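PDB 3CTK: rRNA N-glycosidase from Bougainvillea spectabilis, which belongs to the ribosome-inactivating protein family and folds as one chain in which a mixed beta-sheet is packed against helices. Local coordinates for residues T16-L21 against S164-F169; L25-P30 against I64-V69; D203-S208 against P239-L244. One frame throughout, in Å; residues are numbered along the deposited sequence.

All three contacts are buried, but their depth differs. Interaction 1 lies deepest, about 8 Å between its centre and that of the chain, against about 12 Å for interaction 2 and about 17 Å for interaction 3. Interactions 1 and 2 both use helix 14-25: its middle packs on helix 149-168, its last residue on the loop after strand 59-65. Interaction 3 holds helix 198-208 to the loop 239-244. Each is joined by aliphatic contacts; interaction 2 adds a bridging water. The neighbours are also tied together: Arg168 hydrogen-bonds through NH2 to Asp68 O, its carbonyl O probably accepts from Gly242 N, and Leu25 packs on Ile243.

Interaction 1. Residues T16-L21 against S164-F169; sequences TFIQDL and SEAARF
Ile18 and Leu21, one turn apart on helix 14-25, rest on Ala166 and Ala167 near the C-terminal end of helix 149-168. This is helix-on-helix packing inside the alpha+beta fold of a ribosome-inactivating protein. The axes of 16-21 and 164-168 pass 9.4 Å apart, with a crossing angle of -76°. Small alanines on one side let branched chains of the other come close to the backbone.

Ile18 faces the partner helix and uses both of its branches. Its CG2 sits over the backbone, 4.0 Å from Ala167 CA and 3.9 Å from Ala166 O. The longer branch ends in CD1, and Ile18 CD1 meets Ala166 CB at 4.0 Å. Ile18 therefore straddles the two alanines. Leu21 touches with one methyl: its CD2 lies 4.0 Å from Ala167 CB. The CG of Leu21 is anti to the backbone N (chi1 174°), which carries the branched end out toward the alanine.

The polar backbone here is also used. Arg22, next on helix 14-25, hydrogen-bonds through NH2 to Ala166 O and through NE to Ala167 O. Glu165 and Arg168 pair within helix 149-168; Tyr114 holds the other carboxylate oxygen of Glu165. Arg168 NH1 forms a salt bridge to Glu165 OE1 at 2.8 Å; the oxygen lies close to the guanidinium plane, while the nitrogen approaches from above the carboxylate, 64° out of its plane.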
ATOM      1  N   THR A  16      -5.867  -4.389  13.514  1.00 10.38           N
ATOM      2  CA  THR A  16      -4.647  -4.719  14.248  1.00  9.94           C
ATOM      3  C   THR A  16      -3.486  -4.902  13.271  1.00  9.02           C
ATOM      4  O   THR A  16      -2.357  -4.481  13.537  1.00  7.43           O
ATOM      5  CB  THR A  16      -4.823  -6.009  15.071  1.00 11.63           C
ATOM      6  OG1 THR A  16      -5.894  -5.832  16.009  1.00 15.80           O
ATOM      7  CG2 THR A  16      -3.549  -6.333  15.828  1.00 11.16           C
ATOM      8  N   PHE A  17      -3.783  -5.533  12.141  1.00  8.71           N
ATOM      9  CA  PHE A  17      -2.810  -5.785  11.079  1.00  8.32           C
ATOM     10  C   PHE A  17      -2.221  -4.472  10.554  1.00  8.33           C
ATOM     11  O   PHE A  17      -1.001  -4.325  10.434  1.00  7.02           O
ATOM     12  CB  PHE A  17      -3.503  -6.544   9.939  1.00  8.32           C
ATOM     13  CG  PHE A  17      -2.751  -6.525   8.637  1.00  8.09           C
ATOM     14  CD1 PHE A  17      -1.521  -7.165   8.513  1.00  7.86           C
ATOM     15  CD2 PHE A  17      -3.278  -5.866   7.531  1.00  8.51           C
ATOM     16  CE1 PHE A  17      -0.826  -7.147   7.303  1.00 10.38           C
ATOM     17  CE2 PHE A  17      -2.592  -5.843   6.314  1.00  9.57           C
ATOM     18  CZ  PHE A  17      -1.363  -6.486   6.201  1.00 10.02           C
ATOM     19  N   ILE A  18      -3.091  -3.518  10.238  1.00  8.10           N
ATOM     20  CA  ILE A  18      -2.643  -2.229   9.724  1.00  7.88           C
ATOM     21  C   ILE A  18      -1.813  -1.472  10.757  1.00  8.27           C
ATOM     22  O   ILE A  18      -0.820  -0.838  10.410  1.00  7.92           O
ATOM     23  CB  ILE A  18      -3.841  -1.352   9.287  1.00  7.51           C
ATOM     24  CG1 ILE A  18      -4.512  -1.969   8.058  1.00  6.21           C
ATOM     25  CG2 ILE A  18      -3.377   0.066   8.964  1.00  8.12           C
ATOM     26  CD1 ILE A  18      -3.591  -2.119   6.864  1.00  5.33           C
ATOM     27  N   GLN A  19      -2.208  -1.537  12.027  1.00  8.10           N
ATOM     28  CA  GLN A  19      -1.444  -0.839  13.054  1.00  8.48           C
ATOM     29  C   GLN A  19      -0.066  -1.472  13.201  1.00  8.03           C
ATOM     30  O   GLN A  19       0.930  -0.763  13.382  1.00  7.54           O
ATOM     31  CB  GLN A  19      -2.177  -0.859  14.399  1.00 10.29           C
ATOM     32  CG  GLN A  19      -1.423  -0.117  15.502  1.00 11.36           C
ATOM     33  CD  GLN A  19      -1.136   1.333  15.145  1.00 13.07           C
ATOM     34  OE1 GLN A  19       0.020   1.759  15.097  1.00 16.62           O
ATOM     35  NE2 GLN A  19      -2.188   2.098  14.894  1.00 15.70           N
ATOM     36  N   ASP A  20       0.007  -2.798  13.111  1.00  7.16           N
ATOM     37  CA  ASP A  20       1.300  -3.467  13.227  1.00  8.37           C
ATOM     38  C   ASP A  20       2.213  -3.100  12.059  1.00  7.47           C
ATOM     39  O   ASP A  20       3.432  -2.998  12.226  1.00  7.41           O
ATOM     40  CB  ASP A  20       1.130  -4.992  13.306  1.00 10.66           C
ATOM     41  CG  ASP A  20       0.495  -5.443  14.617  1.00 14.56           C
ATOM     42  OD1 ASP A  20       0.598  -4.709  15.624  1.00 15.76           O
ATOM     43  OD2 ASP A  20      -0.100  -6.543  14.645  1.00 15.72           O
ATOM     44  N   LEU A  21       1.629  -2.899  10.878  1.00  6.60           N
ATOM     45  CA  LEU A  21       2.412  -2.513   9.708  1.00  5.41           C
ATOM     46  C   LEU A  21       2.941  -1.092   9.905  1.00  4.88           C
ATOM     47  O   LEU A  21       4.099  -0.804   9.599  1.00  5.01           O
ATOM     48  CB  LEU A  21       1.562  -2.594   8.432  1.00  5.85           C
ATOM     49  CG  LEU A  21       2.182  -2.096   7.116  1.00  6.08           C
ATOM     50  CD1 LEU A  21       3.533  -2.754   6.862  1.00  6.07           C
ATOM     51  CD2 LEU A  21       1.217  -2.394   5.972  1.00  4.57           C
ATOM     52  N   SER A 164      -0.878  -0.800   1.535  1.00  5.71           N
ATOM     53  CA  SER A 164      -0.032   0.390   1.550  1.00  5.29           C
ATOM     54  C   SER A 164      -0.790   1.691   1.794  1.00  5.17           C
ATOM     55  O   SER A 164      -0.427   2.469   2.680  1.00  5.01           O
ATOM     56  CB  SER A 164       0.740   0.518   0.238  1.00  7.99           C
ATOM     57  OG  SER A 164       1.634  -0.562   0.068  1.00 10.37           O
ATOM     58  N   GLU A 165      -1.830   1.940   1.006  1.00  3.70           N
ATOM     59  CA  GLU A 165      -2.596   3.177   1.154  1.00  4.48           C
ATOM     60  C   GLU A 165      -3.330   3.242   2.494  1.00  5.76           C
ATOM     61  O   GLU A 165      -3.473   4.321   3.076  1.00  4.07           O
ATOM     62  CB  GLU A 165      -3.588   3.330  -0.006  1.00  5.49           C
ATOM     63  CG  GLU A 165      -2.943   3.285  -1.394  1.00  7.41           C
ATOM     64  CD  GLU A 165      -2.081   4.503  -1.714  1.00 11.21           C
ATOM     65  OE1 GLU A 165      -1.718   5.257  -0.784  1.00 11.84           O
ATOM     66  OE2 GLU A 165      -1.752   4.698  -2.908  1.00 12.40           O
ATOM     67  N   ALA A 166      -3.791   2.093   2.984  1.00  5.34           N
ATOM     68  CA  ALA A 166      -4.491   2.036   4.265  1.00  4.79           C
ATOM     69  C   ALA A 166      -3.511   2.352   5.396  1.00  4.92           C
ATOM     70  O   ALA A 166      -3.872   2.981   6.393  1.00  4.73           O
ATOM     71  CB  ALA A 166      -5.105   0.657   4.468  1.00  5.27           C
ATOM     72  N   ALA A 167      -2.267   1.909   5.244  1.00  4.95           N
ATOM     73  CA  ALA A 167      -1.245   2.178   6.246  1.00  4.97           C
ATOM     74  C   ALA A 167      -0.962   3.683   6.273  1.00  4.91           C
ATOM     75  O   ALA A 167      -0.831   4.285   7.338  1.00  3.85           O
ATOM     76  CB  ALA A 167       0.033   1.408   5.913  1.00  5.18           C
ATOM     77  N   ARG A 168      -0.884   4.282   5.089  1.00  4.05           N
ATOM     78  CA  ARG A 168      -0.609   5.708   4.967  1.00  4.28           C
ATOM     79  C   ARG A 168      -1.748   6.593   5.464  1.00  5.11           C
ATOM     80  O   ARG A 168      -1.506   7.633   6.080  1.00  5.77           O
ATOM     81  CB  ARG A 168      -0.345   6.083   3.504  1.00  3.16           C
ATOM     82  CG  ARG A 168       0.915   5.512   2.872  1.00  3.69           C
ATOM     83  CD  ARG A 168       0.900   5.816   1.374  1.00  5.19           C
ATOM     84  NE  ARG A 168       2.134   5.437   0.688  1.00  8.92           N
ATOM     85  CZ  ARG A 168       2.164   4.877  -0.518  1.00 14.85           C
ATOM     86  NH1 ARG A 168       1.027   4.627  -1.157  1.00 17.15           N
ATOM     87  NH2 ARG A 168       3.324   4.579  -1.095  1.00 12.61           N
ATOM     88  N   PHE A 169      -2.979   6.169   5.193  1.00  4.78           N
ATOM     89  CA  PHE A 169      -4.172   6.947   5.530  1.00  4.49           C
ATOM     90  C   PHE A 169      -5.225   6.261   6.393  1.00  5.07           C
ATOM     91  O   PHE A 169      -5.848   5.284   5.966  1.00  4.88           O
ATOM     92  CB  PHE A 169      -4.856   7.396   4.232  1.00  4.56           C
ATOM     93  CG  PHE A 169      -4.004   8.261   3.357  1.00  4.42           C
ATOM     94  CD1 PHE A 169      -3.876   9.621   3.616  1.00  4.73           C
ATOM     95  CD2 PHE A 169      -3.335   7.721   2.259  1.00  4.03           C
ATOM     96  CE1 PHE A 169      -3.097  10.437   2.793  1.00  3.65           C
ATOM     97  CE2 PHE A 169      -2.550   8.529   1.428  1.00  3.58           C
ATOM     98  CZ  PHE A 169      -2.433   9.888   1.695  1.00  4.27           C
TER

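Interaction 2. Residues L25-P30 against I64-V69; sequences LAKGTP and IDVTDV
Asp65 OD1, one residue before the Val66 that meets Leu25, is gripped by several groups. Thr67 OG1 donates to Asp65 OD1 at 2.7 Å and Thr67 N donates to the same oxygen at 3.0 Å. Both come from one face of the carboxylate: the hydroxyl from well above the plane, 48° out, the amide on the anti side and nearer the plane. Arg46 NE adds a salt bridge. These bonds should limit rotation of the carboxylate and fix the chain as it leaves strand 59-65.

The same loop carries Val66 and Val69, which both meet Leu25. The two methyls of Leu25 divide the work. CD2 of Leu25 lies on the backbone of Val66, 3.8 Å from its CA, with Val66 CB and CG1 a little further off. CD1 of Leu25 meets Val69 CG1 at 3.9 Å, and here the side chains cross at about a right angle. Leu25 CG is anti to the carbonyl carbon (chi1 -58°) and chi2 is extended (167°); together they bring CD2 to Val66 and CD1 to Val69. Lys27 adds an apolar touch, its CE 4.2 Å from Val66 CG2.

A water spans the segments. It donates to Leu25 O at 2.8 Å and to Val66 O at 2.9 Å, joining two backbone carbonyls. The arrangement is an Asx turn in the connection between antiparallel strands 59-65 and 70-78, packed against the C-terminal end of helix 14-25.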
ATOM      1  N   LEU A  25       6.835   0.625   9.879  1.00  7.21           N
ATOM      2  CA  LEU A  25       7.192   1.734   8.997  1.00  6.56           C
ATOM      3  C   LEU A  25       7.603   3.012   9.732  1.00  6.42           C
ATOM      4  O   LEU A  25       8.359   3.827   9.195  1.00  6.72           O
ATOM      5  CB  LEU A  25       6.010   2.052   8.067  1.00  6.48           C
ATOM      6  CG  LEU A  25       5.476   0.933   7.165  1.00  5.40           C
ATOM      7  CD1 LEU A  25       4.124   1.342   6.575  1.00  5.35           C
ATOM      8  CD2 LEU A  25       6.483   0.637   6.058  1.00  7.55           C
ATOM      9  N   ALA A  26       7.101   3.191  10.950  1.00  7.51           N
ATOM     10  CA  ALA A  26       7.401   4.392  11.732  1.00  7.10           C
ATOM     11  C   ALA A  26       8.817   4.369  12.293  1.00  8.94           C
ATOM     12  O   ALA A  26       9.018   4.097  13.477  1.00  9.18           O
ATOM     13  CB  ALA A  26       6.389   4.537  12.863  1.00  7.25           C
ATOM     14  N   LYS A  27       9.790   4.676  11.438  1.00  8.27           N
ATOM     15  CA  LYS A  27      11.196   4.673  11.834  1.00  9.55           C
ATOM     16  C   LYS A  27      11.828   6.060  11.876  1.00  9.41           C
ATOM     17  O   LYS A  27      12.970   6.212  12.313  1.00  9.95           O
ATOM     18  CB  LYS A  27      12.001   3.797  10.875  1.00 10.81           C
ATOM     19  CG  LYS A  27      11.489   2.371  10.749  1.00 13.37           C
ATOM     20  CD  LYS A  27      12.374   1.566   9.806  1.00 16.31           C
ATOM     21  CE  LYS A  27      11.827   0.166   9.595  1.00 18.52           C
ATOM     22  NZ  LYS A  27      11.651  -0.566  10.880  1.00 19.25           N
ATOM     23  N   GLY A  28      11.099   7.069  11.411  1.00  8.72           N
ATOM     24  CA  GLY A  28      11.641   8.416  11.414  1.00  9.07           C
ATOM     25  C   GLY A  28      11.208   9.220  12.625  1.00  9.76           C
ATOM     26  O   GLY A  28      10.460   8.730  13.469  1.00  9.76           O
ATOM     27  N   THR A  29      11.686  10.455  12.720  1.00  8.64           N
ATOM     28  CA  THR A  29      11.322  11.325  13.832  1.00  9.65           C
ATOM     29  C   THR A  29       9.899  11.833  13.615  1.00  8.36           C
ATOM     30  O   THR A  29       9.588  12.376  12.559  1.00  8.27           O
ATOM     31  CB  THR A  29      12.264  12.536  13.921  1.00 11.34           C
ATOM     32  OG1 THR A  29      13.606  12.078  14.124  1.00 13.49           O
ATOM     33  CG2 THR A  29      11.857  13.443  15.075  1.00 10.95           C
ATOM     34  N   PRO A  30       9.016  11.654  14.608  1.00  8.74           N
ATOM     35  CA  PRO A  30       7.629  12.110  14.481  1.00  8.90           C
ATOM     36  C   PRO A  30       7.527  13.610  14.219  1.00  9.33           C
ATOM     37  O   PRO A  30       8.378  14.385  14.654  1.00  9.06           O
ATOM     38  CB  PRO A  30       7.015  11.738  15.830  1.00 11.16           C
ATOM     39  CG  PRO A  30       7.836  10.568  16.276  1.00 12.18           C
ATOM     40  CD  PRO A  30       9.231  10.995  15.909  1.00 10.60           C
ATOM     41  N   ILE A  64       7.325  -4.769   0.842  1.00  3.97           N
ATOM     42  CA  ILE A  64       7.096  -3.327   0.855  1.00  3.77           C
ATOM     43  C   ILE A  64       8.359  -2.566   1.271  1.00  4.23           C
ATOM     44  O   ILE A  64       9.007  -2.909   2.258  1.00  3.68           O
ATOM     45  CB  ILE A  64       5.944  -2.966   1.826  1.00  4.42           C
ATOM     46  CG1 ILE A  64       4.625  -3.537   1.294  1.00  6.41           C
ATOM     47  CG2 ILE A  64       5.852  -1.445   2.007  1.00  3.80           C
ATOM     48  CD1 ILE A  64       3.428  -3.281   2.193  1.00  7.15           C
ATOM     49  N   ASP A  65       8.695  -1.538   0.497  1.00  3.69           N
ATOM     50  CA  ASP A  65       9.858  -0.682   0.745  1.00  4.49           C
ATOM     51  C   ASP A  65       9.469   0.215   1.924  1.00  4.96           C
ATOM     52  O   ASP A  65       8.539   1.006   1.808  1.00  4.42           O
ATOM     53  CB  ASP A  65      10.118   0.170  -0.503  1.00  5.43           C
ATOM     54  CG  ASP A  65      11.408   0.969  -0.424  1.00  5.46           C
ATOM     55  OD1 ASP A  65      11.788   1.387   0.686  1.00  7.94           O
ATOM     56  OD2 ASP A  65      12.030   1.195  -1.482  1.00  7.25           O
ATOM     57  N   VAL A  66      10.174   0.111   3.049  1.00  5.26           N
ATOM     58  CA  VAL A  66       9.807   0.914   4.215  1.00  5.83           C
ATOM     59  C   VAL A  66      10.052   2.407   4.081  1.00  5.96           C
ATOM     60  O   VAL A  66       9.494   3.198   4.847  1.00  6.97           O
ATOM     61  CB  VAL A  66      10.518   0.430   5.505  1.00  5.04           C
ATOM     62  CG1 VAL A  66      10.232  -1.050   5.731  1.00  5.81           C
ATOM     63  CG2 VAL A  66      12.019   0.709   5.422  1.00  6.43           C
ATOM     64  N   THR A  67      10.870   2.811   3.118  1.00  5.77           N
ATOM     65  CA  THR A  67      11.146   4.237   2.962  1.00  6.66           C
ATOM     66  C   THR A  67       9.974   4.996   2.344  1.00  6.86           C
ATOM     67  O   THR A  67       9.747   6.164   2.670  1.00  8.12           O
ATOM     68  CB  THR A  67      12.416   4.484   2.103  1.00  5.58           C
ATOM     69  OG1 THR A  67      12.185   4.057   0.754  1.00  7.39           O
ATOM     70  CG2 THR A  67      13.606   3.718   2.678  1.00  6.32           C
ATOM     71  N   ASP A  68       9.209   4.332   1.479  1.00  6.80           N
ATOM     72  CA  ASP A  68       8.086   4.985   0.812  1.00  6.71           C
ATOM     73  C   ASP A  68       6.785   4.182   0.769  1.00  6.22           C
ATOM     74  O   ASP A  68       5.813   4.607   0.141  1.00  6.59           O
ATOM     75  CB  ASP A  68       8.490   5.359  -0.620  1.00  7.44           C
ATOM     76  CG  ASP A  68       9.085   4.183  -1.386  1.00 10.07           C
ATOM     77  OD1 ASP A  68       8.807   3.025  -1.008  1.00  7.58           O
ATOM     78  OD2 ASP A  68       9.821   4.417  -2.372  1.00  9.62           O
ATOM     79  N   VAL A  69       6.773   3.036   1.444  1.00  5.07           N
ATOM     80  CA  VAL A  69       5.615   2.141   1.497  1.00  6.14           C
ATOM     81  C   VAL A  69       5.203   1.623   0.107  1.00  6.78           C
ATOM     82  O   VAL A  69       4.043   1.285  -0.119  1.00  7.27           O
ATOM     83  CB  VAL A  69       4.387   2.821   2.175  1.00  5.44           C
ATOM     84  CG1 VAL A  69       3.449   1.752   2.750  1.00  5.86           C
ATOM     85  CG2 VAL A  69       4.849   3.765   3.276  1.00  7.93           C
TER
HETATM   86  O   HOH W   1      10.558   3.941   7.413  1.00  6.13           O

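Interaction 3. Residues D203-S208 against P239-L244; sequences DAIHKS and PDMGIL
Ile205 and Leu244 meet as aliphatic chains, with no flat group between them. The nearest flat group, the imidazole of His206, stands beside them: its CE1 is 4.6 Å from Leu244 CB, beyond close contact.

Ile205 points from helix 198-208 at the loop, and the two side chains cross at about a right angle. Leu244 CD1 is set against the branch point, 3.7 Å from Ile205 CG2 and 3.9 Å from Ile205 CB. The other methyl, Leu244 CD2, touches Ile205 CD1 at 3.8 Å. The CG1 arm of Ile205 is anti to the carbonyl carbon (chi1 -65°) and runs out past Leu244. Ile205 CD1 also reaches Met241 CG at 4.2 Å. The methionine chain is bent, and it also packs on Phe169.

Within the helix, Ser208 OG turns back and donates to Ile205 O at 2.7 Å. Leu244 is tied by backbone bonds to Pro35 and Thr37. The disulfide Cys32-Cys212 links that same early region to the chain following the helix. This is a buried apolar join between helix 198-208 and the loop after helix 234-237, in the C-terminal part of the ribosome-inactivating protein fold.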
ATOM      1  N   ASP A 203       4.660  16.643   2.861  1.00  5.01           N
ATOM      2  CA  ASP A 203       5.562  17.792   2.825  1.00  6.60           C
ATOM      3  C   ASP A 203       4.897  19.019   3.446  1.00  5.99           C
ATOM      4  O   ASP A 203       5.552  19.815   4.118  1.00  5.79           O
ATOM      5  CB  ASP A 203       5.986  18.112   1.386  1.00  9.97           C
ATOM      6  CG  ASP A 203       6.902  17.053   0.794  1.00 14.15           C
ATOM      7  OD1 ASP A 203       7.677  16.432   1.557  1.00 15.21           O
ATOM      8  OD2 ASP A 203       6.859  16.850  -0.439  1.00 16.44           O
ATOM      9  N   ALA A 204       3.596  19.169   3.218  1.00  6.07           N
ATOM     10  CA  ALA A 204       2.850  20.300   3.765  1.00  5.35           C
ATOM     11  C   ALA A 204       2.843  20.259   5.290  1.00  5.45           C
ATOM     12  O   ALA A 204       3.003  21.284   5.954  1.00  4.19           O
ATOM     13  CB  ALA A 204       1.423  20.282   3.243  1.00  5.66           C
ATOM     14  N   ILE A 205       2.641  19.070   5.846  1.00  4.83           N
ATOM     15  CA  ILE A 205       2.617  18.930   7.294  1.00  5.43           C
ATOM     16  C   ILE A 205       4.009  19.190   7.859  1.00  5.24           C
ATOM     17  O   ILE A 205       4.151  19.832   8.896  1.00  4.48           O
ATOM     18  CB  ILE A 205       2.091  17.534   7.704  1.00  6.80           C
ATOM     19  CG1 ILE A 205       0.627  17.410   7.259  1.00  7.04           C
ATOM     20  CG2 ILE A 205       2.203  17.346   9.227  1.00  6.29           C
ATOM     21  CD1 ILE A 205      -0.012  16.050   7.510  1.00  6.10           C
ATOM     22  N   HIS A 206       5.042  18.714   7.171  1.00  5.21           N
ATOM     23  CA  HIS A 206       6.408  18.949   7.633  1.00  6.17           C
ATOM     24  C   HIS A 206       6.723  20.441   7.645  1.00  5.60           C
ATOM     25  O   HIS A 206       7.365  20.948   8.567  1.00  5.82           O
ATOM     26  CB  HIS A 206       7.418  18.243   6.731  1.00  6.69           C
ATOM     27  CG  HIS A 206       7.690  16.826   7.124  1.00  7.13           C
ATOM     28  ND1 HIS A 206       7.294  15.750   6.361  1.00  9.90           N
ATOM     29  CD2 HIS A 206       8.339  16.312   8.194  1.00  7.05           C
ATOM     30  CE1 HIS A 206       7.691  14.632   6.944  1.00  7.53           C
ATOM     31  NE2 HIS A 206       8.328  14.946   8.056  1.00 10.40           N
ATOM     32  N   LYS A 207       6.275  21.143   6.613  1.00  6.20           N
ATOM     33  CA  LYS A 207       6.525  22.577   6.512  1.00  7.26           C
ATOM     34  C   LYS A 207       5.826  23.358   7.625  1.00  7.29           C
ATOM     35  O   LYS A 207       6.302  24.416   8.039  1.00  7.29           O
ATOM     36  CB  LYS A 207       6.062  23.095   5.144  1.00  9.20           C
ATOM     37  CG  LYS A 207       6.356  24.570   4.912  1.00 14.09           C
ATOM     38  CD  LYS A 207       5.835  25.042   3.560  1.00 17.66           C
ATOM     39  CE  LYS A 207       6.074  26.532   3.375  1.00 21.81           C
ATOM     40  NZ  LYS A 207       5.464  27.045   2.117  1.00 24.47           N
ATOM     41  N   SER A 208       4.706  22.833   8.112  1.00  6.63           N
ATOM     42  CA  SER A 208       3.945  23.497   9.168  1.00  6.17           C
ATOM     43  C   SER A 208       4.585  23.328  10.545  1.00  5.98           C
ATOM     44  O   SER A 208       4.246  24.049  11.479  1.00  5.18           O
ATOM     45  CB  SER A 208       2.514  22.954   9.228  1.00  7.81           C
ATOM     46  OG  SER A 208       2.462  21.696   9.886  1.00  9.14           O
ATOM     47  N   PRO A 239      -6.434  13.873  11.256  1.00  8.67           N
ATOM     48  CA  PRO A 239      -7.248  12.696  11.592  1.00  8.54           C
ATOM     49  C   PRO A 239      -7.293  11.620  10.502  1.00  7.93           C
ATOM     50  O   PRO A 239      -7.594  10.459  10.786  1.00  8.62           O
ATOM     51  CB  PRO A 239      -8.629  13.291  11.857  1.00  9.05           C
ATOM     52  CG  PRO A 239      -8.314  14.685  12.328  1.00  9.57           C
ATOM     53  CD  PRO A 239      -7.232  15.107  11.371  1.00  9.65           C
ATOM     54  N   ASP A 240      -7.015  12.005   9.260  1.00  6.66           N
ATOM     55  CA  ASP A 240      -7.034  11.049   8.153  1.00  7.09           C
ATOM     56  C   ASP A 240      -5.673  10.409   7.895  1.00  6.79           C
ATOM     57  O   ASP A 240      -5.563   9.487   7.084  1.00  6.73           O
ATOM     58  CB  ASP A 240      -7.498  11.728   6.858  1.00  7.47           C
ATOM     59  CG  ASP A 240      -8.923  12.232   6.932  1.00 11.57           C
ATOM     60  OD1 ASP A 240      -9.780  11.530   7.510  1.00 14.85           O
ATOM     61  OD2 ASP A 240      -9.191  13.326   6.395  1.00 13.84           O
ATOM     62  N   MET A 241      -4.640  10.885   8.583  1.00  5.96           N
ATOM     63  CA  MET A 241      -3.284  10.372   8.373  1.00  4.72           C
ATOM     64  C   MET A 241      -2.852   9.203   9.252  1.00  5.58           C
ATOM     65  O   MET A 241      -3.092   9.195  10.462  1.00  5.97           O
ATOM     66  CB  MET A 241      -2.267  11.500   8.544  1.00  4.54           C
ATOM     67  CG  MET A 241      -2.499  12.703   7.649  1.00  5.60           C
ATOM     68  SD  MET A 241      -2.699  12.274   5.904  1.00  8.49           S
ATOM     69  CE  MET A 241      -1.050  11.723   5.465  1.00  8.63           C
ATOM     70  N   GLY A 242      -2.199   8.225   8.625  1.00  4.01           N
ATOM     71  CA  GLY A 242      -1.701   7.060   9.337  1.00  5.77           C
ATOM     72  C   GLY A 242      -0.199   7.178   9.553  1.00  5.24           C
ATOM     73  O   GLY A 242       0.309   6.931  10.649  1.00  6.84           O
ATOM     74  N   ILE A 243       0.517   7.536   8.494  1.00  4.24           N
ATOM     75  CA  ILE A 243       1.968   7.726   8.565  1.00  3.94           C
ATOM     76  C   ILE A 243       2.375   8.636   7.408  1.00  5.28           C
ATOM     77  O   ILE A 243       1.856   8.506   6.293  1.00  5.97           O
ATOM     78  CB  ILE A 243       2.748   6.380   8.486  1.00  4.68           C
ATOM     79  CG1 ILE A 243       4.252   6.651   8.600  1.00  4.62           C
ATOM     80  CG2 ILE A 243       2.444   5.661   7.181  1.00  6.42           C
ATOM     81  CD1 ILE A 243       5.098   5.397   8.809  1.00  4.78           C
ATOM     82  N   LEU A 244       3.283   9.568   7.688  1.00  4.37           N
ATOM     83  CA  LEU A 244       3.751  10.523   6.686  1.00  5.15           C
ATOM     84  C   LEU A 244       5.033  10.101   5.989  1.00  5.04           C
ATOM     85  O   LEU A 244       5.815   9.303   6.512  1.00  5.20           O
ATOM     86  CB  LEU A 244       3.998  11.894   7.323  1.00  6.81           C
ATOM     87  CG  LEU A 244       2.873  12.547   8.133  1.00  9.73           C
ATOM     88  CD1 LEU A 244       3.322  13.926   8.593  1.00 11.45           C
ATOM     89  CD2 LEU A 244       1.616  12.649   7.294  1.00 10.79           C
TER